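Local structure of probable transcriptional regulatory protein, Rv1404 (Mycobacterium tuberculosis, 2NYX) at residues H34-V39 with R114-H119; I89-H94 with L101-T106. The protein probably binds DNA as a transcriptional regulator of the MarR family. All blocks are in the same frame, centred on the assembly; numbering follows the deposited sequence.

Contact 1: residues H34-V39 with R114-H119; sequences HSIAQV and RQVTEH
The backbone oxygen of Q115 is gripped by two N-H groups of H119, the residue that faces Q38 and V39 across the contact. One is H119 N, the ordinary helix bond. The other is the ring nitrogen: H119 ND1 lies 2.7 Å from Q115 O, and the bond is bent, with 138° at the hydrogen. The two donors reach the oxygen from opposite faces of its carbonyl plane. The first torsion (chi1 -75°) sets the H119 ring beside its own backbone N, and the turn about chi2 brings ND1 to the oxygen one turn earlier. The ring is thereby held at the helix surface. Q38 crosses it obliquely, with amide and ring planes 39° apart; Q38 OE1 lies 3.4 Å from H119 CB.

The centre is V116, whose two methyls serve different neighbours. V116 CG2 meets V39 CG2 at 3.6 Å and is also 3.6 Å from S35 O. V116 CG1 lies 3.9 Å from I36 CG1 and 3.5 Å from S35 OG. That hydroxyl has its polar partners outside the two segments, at S32 O and R120 NE. V39 spreads its methyls as well: CG2 reaches V116 and V39 CG1 comes to 4.0 Å from Q115 NE2.

The segments belong to helices 26-39 and 107-128, whose local axes approach to 8.6 Å. Helix 45-57 adds F48 against both I36 and V116. The second subunit is close: its I45 packs on I36, and its R26 bonds T117 OG1. The contact thus lies beside the helical dimer interface. No hydrogen bond joins the segments themselves, though S35 OG to R120 NE links their helices just beyond them. Their attraction is mainly van der Waals packing around V116, and H119 ND1 is tied within its own helix.

Contact 2: residues I89-H94 with L101-T106; sequences IDRLPH and LLAALT
This is the antiparallel beta hairpin of a winged-helix domain, the wing of the MarR fold, with D90 paired to A104 and L92 to L102. Strands 89-92 and 102-105 form it, and the backbone bond of A103 with I60 adds the short strand 60-61. In MarR relatives the wing helps to grip DNA, and it may do so here.

Four backbone bonds join the strands. D90 N reaches A104 O at 2.9 Å, and A104 N returns to D90 O at 3.0 Å. Further out, L92 N meets L102 O at 2.8 Å and L102 N meets L92 O at 2.7 Å. Between these pairs R91 faces A103 in a non-hydrogen-bonded pair.

The two faces differ. On one, the methyl L92 CD1 comes within 3.5 Å of A104 CB, and P59 covers both side chains. On the other, I89 and R91 pack on helix 73-85, with V84 touching both. I89 also meets L54 of helix 45-57, so the base of the wing is tied into the helical part of the domain.

Near the tip, H94 offers a ring edge to L102: H94 CD2 is 3.7 Å from L102 CD1. H94 ND1 is bonded to S97 O in the connecting loop. R91 bends at chi2 and chi3 (-67° and -92°), which folds its guanidinium back over its neighbour strand. L101 CB lies over one face of that group, and R91 NH1 makes a weak bond, 3.0 Å long and 121° at the hydrogen, to L102 O.

How the contacts relate
Contact 1 and contact 2 are separate: their centres are about 23 Å apart and their nearest atoms about 8 Å. Both are partly buried, but contact 2 lies farther from the centre of the chain. Contact 1 joins two helices distant in sequence, next to the second subunit. Contact 2 lies along the chain inside the loop that contact 1 closes, and touches no other chain of the assembly. Strand 102-105 leads directly into helix 107-128, so the chain passes from the wing to the helix of contact 1. Helix 45-57 packs on both. The helices meet through side chains, the hairpin mainly through backbone hydrogen bonds.

Contact 1: residues H34-V39 with R114-H119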
ATOM      1  N   HIS B  34      -5.928   4.646   2.294  1.00 23.04           N
ATOM      2  CA  HIS B  34      -6.971   5.626   2.490  1.00 23.30           C
ATOM      3  C   HIS B  34      -6.505   7.028   2.131  1.00 23.67           C
ATOM      4  O   HIS B  34      -7.263   7.789   1.539  1.00 24.14           O
ATOM      5  CB  HIS B  34      -7.473   5.605   3.933  1.00 23.34           C
ATOM      6  CG  HIS B  34      -8.496   6.661   4.229  1.00 23.91           C
ATOM      7  ND1 HIS B  34      -8.246   7.727   5.067  1.00 23.94           N
ATOM      8  CD2 HIS B  34      -9.763   6.824   3.780  1.00 23.66           C
ATOM      9  CE1 HIS B  34      -9.319   8.495   5.127  1.00 24.16           C
ATOM     10  NE2 HIS B  34     -10.252   7.972   4.353  1.00 23.80           N
ATOM     11  N   SER B  35      -5.270   7.368   2.485  1.00 24.03           N
ATOM     12  CA  SER B  35      -4.742   8.710   2.236  1.00 24.68           C
ATOM     13  C   SER B  35      -4.612   9.023   0.745  1.00 25.19           C
ATOM     14  O   SER B  35      -4.835  10.152   0.322  1.00 25.26           O
ATOM     15  CB  SER B  35      -3.412   8.936   2.971  1.00 24.32           C
ATOM     16  OG  SER B  35      -2.325   8.332   2.302  1.00 23.83           O
ATOM     17  N   ILE B  36      -4.249   8.016  -0.037  1.00 26.09           N
ATOM     18  CA  ILE B  36      -4.208   8.136  -1.483  1.00 27.24           C
ATOM     19  C   ILE B  36      -5.618   8.343  -2.021  1.00 27.91           C
ATOM     20  O   ILE B  36      -5.868   9.256  -2.804  1.00 27.61           O
ATOM     21  CB  ILE B  36      -3.616   6.874  -2.133  1.00 27.10           C
ATOM     22  CG1 ILE B  36      -2.223   6.586  -1.572  1.00 27.14           C
ATOM     23  CG2 ILE B  36      -3.574   7.042  -3.648  1.00 27.63           C
ATOM     24  CD1 ILE B  36      -1.645   5.227  -1.980  1.00 27.64           C
ATOM     25  N   ALA B  37      -6.534   7.486  -1.573  1.00 29.02           N
ATOM     26  CA  ALA B  37      -7.904   7.473  -2.055  1.00 30.05           C
ATOM     27  C   ALA B  37      -8.647   8.757  -1.725  1.00 31.12           C
ATOM     28  O   ALA B  37      -9.599   9.108  -2.425  1.00 31.70           O
ATOM     29  CB  ALA B  37      -8.637   6.279  -1.492  1.00 29.93           C
ATOM     30  N   GLN B  38      -8.217   9.462  -0.677  1.00 32.26           N
ATOM     31  CA  GLN B  38      -8.910  10.678  -0.235  1.00 33.85           C
ATOM     32  C   GLN B  38      -8.574  11.906  -1.080  1.00 34.22           C
ATOM     33  O   GLN B  38      -9.309  12.885  -1.074  1.00 34.67           O
ATOM     34  CB  GLN B  38      -8.719  10.941   1.273  1.00 33.72           C
ATOM     35  CG  GLN B  38      -7.392  11.602   1.704  1.00 35.01           C
ATOM     36  CD  GLN B  38      -7.274  11.794   3.236  1.00 35.57           C
ATOM     37  OE1 GLN B  38      -6.317  11.308   3.867  1.00 38.65           O
ATOM     38  NE2 GLN B  38      -8.246  12.496   3.833  1.00 35.28           N
ATOM     39  N   VAL B  39      -7.471  11.848  -1.817  1.00 35.10           N
ATOM     40  CA  VAL B  39      -7.055  12.968  -2.660  1.00 35.64           C
ATOM     41  C   VAL B  39      -7.541  12.780  -4.092  1.00 36.06           C
ATOM     42  O   VAL B  39      -8.139  13.683  -4.670  1.00 36.38           O
ATOM     43  CB  VAL B  39      -5.529  13.194  -2.601  1.00 35.51           C
ATOM     44  CG1 VAL B  39      -5.092  14.239  -3.623  1.00 35.78           C
ATOM     45  CG2 VAL B  39      -5.122  13.621  -1.195  1.00 35.69           C
ATOM     46  N   ARG B 114       2.305  15.579  -2.396  1.00 27.57           N
ATOM     47  CA  ARG B 114       2.410  16.394  -1.188  1.00 27.90           C
ATOM     48  C   ARG B 114       1.155  16.299  -0.321  1.00 26.85           C
ATOM     49  O   ARG B 114       1.253  16.172   0.894  1.00 26.54           O
ATOM     50  CB  ARG B 114       2.711  17.848  -1.556  1.00 27.63           C
ATOM     51  CG  ARG B 114       2.801  18.809  -0.377  1.00 29.62           C
ATOM     52  CD  ARG B 114       3.279  20.203  -0.844  1.00 30.48           C
ATOM     53  NE  ARG B 114       2.661  21.331  -0.128  1.00 35.80           N
ATOM     54  CZ  ARG B 114       2.788  21.585   1.181  1.00 38.17           C
ATOM     55  NH1 ARG B 114       3.493  20.772   1.974  1.00 39.42           N
ATOM     56  NH2 ARG B 114       2.187  22.651   1.707  1.00 38.52           N
ATOM     57  N   GLN B 115      -0.012  16.361  -0.960  1.00 26.18           N
ATOM     58  CA  GLN B 115      -1.306  16.272  -0.278  1.00 25.93           C
ATOM     59  C   GLN B 115      -1.571  14.935   0.424  1.00 25.13           C
ATOM     60  O   GLN B 115      -1.965  14.901   1.580  1.00 24.39           O
ATOM     61  CB  GLN B 115      -2.434  16.560  -1.263  1.00 26.11           C
ATOM     62  CG  GLN B 115      -2.686  18.025  -1.493  1.00 27.73           C
ATOM     63  CD  GLN B 115      -3.914  18.259  -2.355  1.00 30.54           C
ATOM     64  OE1 GLN B 115      -4.978  18.632  -1.847  1.00 31.30           O
ATOM     65  NE2 GLN B 115      -3.781  18.026  -3.662  1.00 30.34           N
ATOM     66  N   VAL B 116      -1.361  13.847  -0.305  1.00 24.82           N
ATOM     67  CA  VAL B 116      -1.469  12.500   0.217  1.00 24.72           C
ATOM     68  C   VAL B 116      -0.509  12.314   1.398  1.00 25.11           C
ATOM     69  O   VAL B 116      -0.880  11.744   2.430  1.00 24.74           O
ATOM     70  CB  VAL B 116      -1.187  11.463  -0.908  1.00 24.68           C
ATOM     71  CG1 VAL B 116      -0.911  10.076  -0.351  1.00 24.58           C
ATOM     72  CG2 VAL B 116      -2.342  11.417  -1.898  1.00 23.93           C
ATOM     73  N   THR B 117       0.718  12.809   1.250  1.00 25.65           N
ATOM     74  CA  THR B 117       1.724  12.684   2.310  1.00 26.17           C
ATOM     75  C   THR B 117       1.336  13.452   3.568  1.00 26.53           C
ATOM     76  O   THR B 117       1.415  12.902   4.663  1.00 26.84           O
ATOM     77  CB  THR B 117       3.141  13.084   1.827  1.00 25.94           C
ATOM     78  OG1 THR B 117       3.447  12.357   0.637  1.00 25.86           O
ATOM     79  CG2 THR B 117       4.199  12.756   2.880  1.00 25.54           C
ATOM     80  N   GLU B 118       0.900  14.699   3.413  1.00 27.21           N
ATOM     81  CA  GLU B 118       0.574  15.535   4.569  1.00 28.31           C
ATOM     82  C   GLU B 118      -0.627  14.971   5.324  1.00 28.05           C
ATOM     83  O   GLU B 118      -0.633  14.966   6.549  1.00 28.37           O
ATOM     84  CB  GLU B 118       0.410  17.027   4.192  1.00 28.52           C
ATOM     85  CG  GLU B 118      -1.032  17.539   4.011  1.00 32.43           C
ATOM     86  CD  GLU B 118      -1.585  18.308   5.228  1.00 36.65           C
ATOM     87  OE1 GLU B 118      -2.254  17.686   6.098  1.00 38.14           O
ATOM     88  OE2 GLU B 118      -1.366  19.545   5.309  1.00 38.09           O
ATOM     89  N   HIS B 119      -1.608  14.452   4.590  1.00 28.10           N
ATOM     90  CA  HIS B 119      -2.804  13.866   5.192  1.00 28.28           C
ATOM     91  C   HIS B 119      -2.534  12.575   5.958  1.00 27.99           C
ATOM     92  O   HIS B 119      -3.122  12.342   7.024  1.00 28.10           O
ATOM     93  CB  HIS B 119      -3.896  13.657   4.143  1.00 28.62           C
ATOM     94  CG  HIS B 119      -4.583  14.926   3.744  1.00 30.23           C
ATOM     95  ND1 HIS B 119      -4.368  15.542   2.529  1.00 31.11           N
ATOM     96  CD2 HIS B 119      -5.462  15.711   4.413  1.00 31.90           C
ATOM     97  CE1 HIS B 119      -5.093  16.643   2.463  1.00 32.26           C
ATOM     98  NE2 HIS B 119      -5.767  16.769   3.592  1.00 32.38           N
TER

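Contact 2: residues I89-H94 with L101-T106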
ATOM      1  N   ILE B  89       1.866  13.603 -15.080  1.00 27.58           N
ATOM      2  CA  ILE B  89       3.204  13.324 -15.623  1.00 28.13           C
ATOM      3  C   ILE B  89       3.392  13.949 -17.013  1.00 28.63           C
ATOM      4  O   ILE B  89       2.502  13.882 -17.863  1.00 28.57           O
ATOM      5  CB  ILE B  89       3.489  11.795 -15.660  1.00 27.98           C
ATOM      6  CG1 ILE B  89       3.660  11.259 -14.240  1.00 28.22           C
ATOM      7  CG2 ILE B  89       4.724  11.468 -16.483  1.00 27.83           C
ATOM      8  CD1 ILE B  89       3.775   9.759 -14.153  1.00 30.17           C
ATOM      9  N   ASP B  90       4.552  14.577 -17.210  1.00 29.36           N
ATOM     10  CA  ASP B  90       5.013  15.046 -18.508  1.00 30.05           C
ATOM     11  C   ASP B  90       6.079  14.107 -19.073  1.00 30.35           C
ATOM     12  O   ASP B  90       6.880  13.544 -18.325  1.00 30.19           O
ATOM     13  CB  ASP B  90       5.625  16.433 -18.366  1.00 30.50           C
ATOM     14  CG  ASP B  90       4.612  17.558 -18.548  1.00 32.82           C
ATOM     15  OD1 ASP B  90       3.604  17.375 -19.278  1.00 35.05           O
ATOM     16  OD2 ASP B  90       4.847  18.652 -17.976  1.00 35.42           O
ATOM     17  N   ARG B  91       6.089  13.933 -20.392  1.00 30.92           N
ATOM     18  CA  ARG B  91       7.198  13.243 -21.056  1.00 31.65           C
ATOM     19  C   ARG B  91       8.228  14.274 -21.538  1.00 31.96           C
ATOM     20  O   ARG B  91       7.872  15.238 -22.207  1.00 31.87           O
ATOM     21  CB  ARG B  91       6.693  12.384 -22.220  1.00 31.87           C
ATOM     22  CG  ARG B  91       5.487  11.498 -21.902  1.00 33.37           C
ATOM     23  CD  ARG B  91       5.807  10.372 -20.902  1.00 35.82           C
ATOM     24  NE  ARG B  91       6.212   9.139 -21.583  1.00 38.55           N
ATOM     25  CZ  ARG B  91       7.428   8.606 -21.511  1.00 39.58           C
ATOM     26  NH1 ARG B  91       8.368   9.182 -20.770  1.00 40.81           N
ATOM     27  NH2 ARG B  91       7.706   7.494 -22.175  1.00 39.62           N
ATOM     28  N   LEU B  92       9.494  14.079 -21.187  1.00 32.64           N
ATOM     29  CA  LEU B  92      10.540  15.043 -21.524  1.00 33.87           C
ATOM     30  C   LEU B  92      11.628  14.438 -22.418  1.00 34.83           C
ATOM     31  O   LEU B  92      11.893  13.244 -22.327  1.00 34.92           O
ATOM     32  CB  LEU B  92      11.202  15.596 -20.256  1.00 33.80           C
ATOM     33  CG  LEU B  92      10.402  16.019 -19.025  1.00 33.89           C
ATOM     34  CD1 LEU B  92      11.375  16.280 -17.894  1.00 34.16           C
ATOM     35  CD2 LEU B  92       9.535  17.233 -19.277  1.00 33.33           C
ATOM     36  N   PRO B  93      12.282  15.267 -23.262  1.00 35.83           N
ATOM     37  CA  PRO B  93      13.365  14.774 -24.112  1.00 36.65           C
ATOM     38  C   PRO B  93      14.552  14.304 -23.280  1.00 37.51           C
ATOM     39  O   PRO B  93      14.832  14.879 -22.227  1.00 38.12           O
ATOM     40  CB  PRO B  93      13.760  16.010 -24.931  1.00 36.53           C
ATOM     41  CG  PRO B  93      12.589  16.909 -24.865  1.00 36.29           C
ATOM     42  CD  PRO B  93      12.063  16.707 -23.476  1.00 36.00           C
ATOM     43  N   HIS B  94      15.228  13.252 -23.733  1.00 38.14           N
ATOM     44  CA  HIS B  94      16.406  12.760 -23.031  1.00 38.75           C
ATOM     45  C   HIS B  94      17.551  13.764 -23.223  1.00 38.98           C
ATOM     46  O   HIS B  94      17.793  14.205 -24.347  1.00 39.11           O
ATOM     47  CB  HIS B  94      16.788  11.358 -23.529  1.00 38.85           C
ATOM     48  CG  HIS B  94      17.970  10.767 -22.827  1.00 39.18           C
ATOM     49  ND1 HIS B  94      19.260  10.909 -23.295  1.00 40.11           N
ATOM     50  CD2 HIS B  94      18.062  10.045 -21.689  1.00 39.90           C
ATOM     51  CE1 HIS B  94      20.095  10.300 -22.472  1.00 40.25           C
ATOM     52  NE2 HIS B  94      19.393   9.766 -21.490  1.00 40.31           N
ATOM     53  N   LEU B 101      12.125   8.728 -24.317  1.00 35.23           N
ATOM     54  CA  LEU B 101      11.652   9.886 -23.582  1.00 34.07           C
ATOM     55  C   LEU B 101      11.732   9.645 -22.073  1.00 33.27           C
ATOM     56  O   LEU B 101      11.641   8.505 -21.606  1.00 33.05           O
ATOM     57  CB  LEU B 101      10.224  10.244 -24.012  1.00 34.00           C
ATOM     58  CG  LEU B 101      10.039  11.335 -25.080  1.00 34.10           C
ATOM     59  CD1 LEU B 101      11.126  11.338 -26.151  1.00 34.63           C
ATOM     60  CD2 LEU B 101       8.663  11.221 -25.714  1.00 34.36           C
ATOM     61  N   LEU B 102      11.930  10.727 -21.325  1.00 32.27           N
ATOM     62  CA  LEU B 102      11.954  10.680 -19.869  1.00 31.46           C
ATOM     63  C   LEU B 102      10.573  10.971 -19.293  1.00 30.76           C
ATOM     64  O   LEU B 102       9.772  11.639 -19.922  1.00 31.06           O
ATOM     65  CB  LEU B 102      12.982  11.675 -19.328  1.00 31.30           C
ATOM     66  CG  LEU B 102      14.357  11.163 -18.900  1.00 31.10           C
ATOM     67  CD1 LEU B 102      14.913  10.125 -19.845  1.00 31.32           C
ATOM     68  CD2 LEU B 102      15.328  12.322 -18.756  1.00 31.44           C
ATOM     69  N   ALA B 103      10.295  10.447 -18.107  1.00 30.18           N
ATOM     70  CA  ALA B 103       9.056  10.747 -17.383  1.00 29.39           C
ATOM     71  C   ALA B 103       9.340  11.648 -16.182  1.00 28.80           C
ATOM     72  O   ALA B 103      10.287  11.422 -15.438  1.00 28.75           O
ATOM     73  CB  ALA B 103       8.386   9.458 -16.923  1.00 29.33           C
ATOM     74  N   ALA B 104       8.509  12.657 -15.981  1.00 28.40           N
ATOM     75  CA  ALA B 104       8.695  13.573 -14.856  1.00 28.41           C
ATOM     76  C   ALA B 104       7.374  14.089 -14.323  1.00 28.22           C
ATOM     77  O   ALA B 104       6.362  14.075 -15.025  1.00 28.19           O
ATOM     78  CB  ALA B 104       9.609  14.745 -15.241  1.00 28.38           C
ATOM     79  N   LEU B 105       7.394  14.544 -13.075  1.00 28.07           N
ATOM     80  CA  LEU B 105       6.198  15.078 -12.446  1.00 28.04           C
ATOM     81  C   LEU B 105       5.789  16.435 -12.986  1.00 27.97           C
ATOM     82  O   LEU B 105       6.605  17.272 -13.351  1.00 28.20           O
ATOM     83  CB  LEU B 105       6.358  15.175 -10.929  1.00 28.12           C
ATOM     84  CG  LEU B 105       6.206  13.900 -10.103  1.00 28.32           C
ATOM     85  CD1 LEU B 105       6.449  14.205  -8.640  1.00 26.77           C
ATOM     86  CD2 LEU B 105       4.825  13.262 -10.308  1.00 28.73           C
ATOM     87  N   THR B 106       4.485  16.613 -13.003  1.00 28.07           N
ATOM     88  CA  THR B 106       3.817  17.847 -13.288  1.00 27.83           C
ATOM     89  C   THR B 106       3.541  18.553 -11.955  1.00 27.76           C
ATOM     90  O   THR B 106       3.605  17.927 -10.900  1.00 27.78           O
ATOM     91  CB  THR B 106       2.539  17.477 -14.032  1.00 27.76           C
ATOM     92  OG1 THR B 106       2.637  17.921 -15.390  1.00 28.73           O
ATOM     93  CG2 THR B 106       1.333  18.060 -13.390  1.00 28.18           C
TER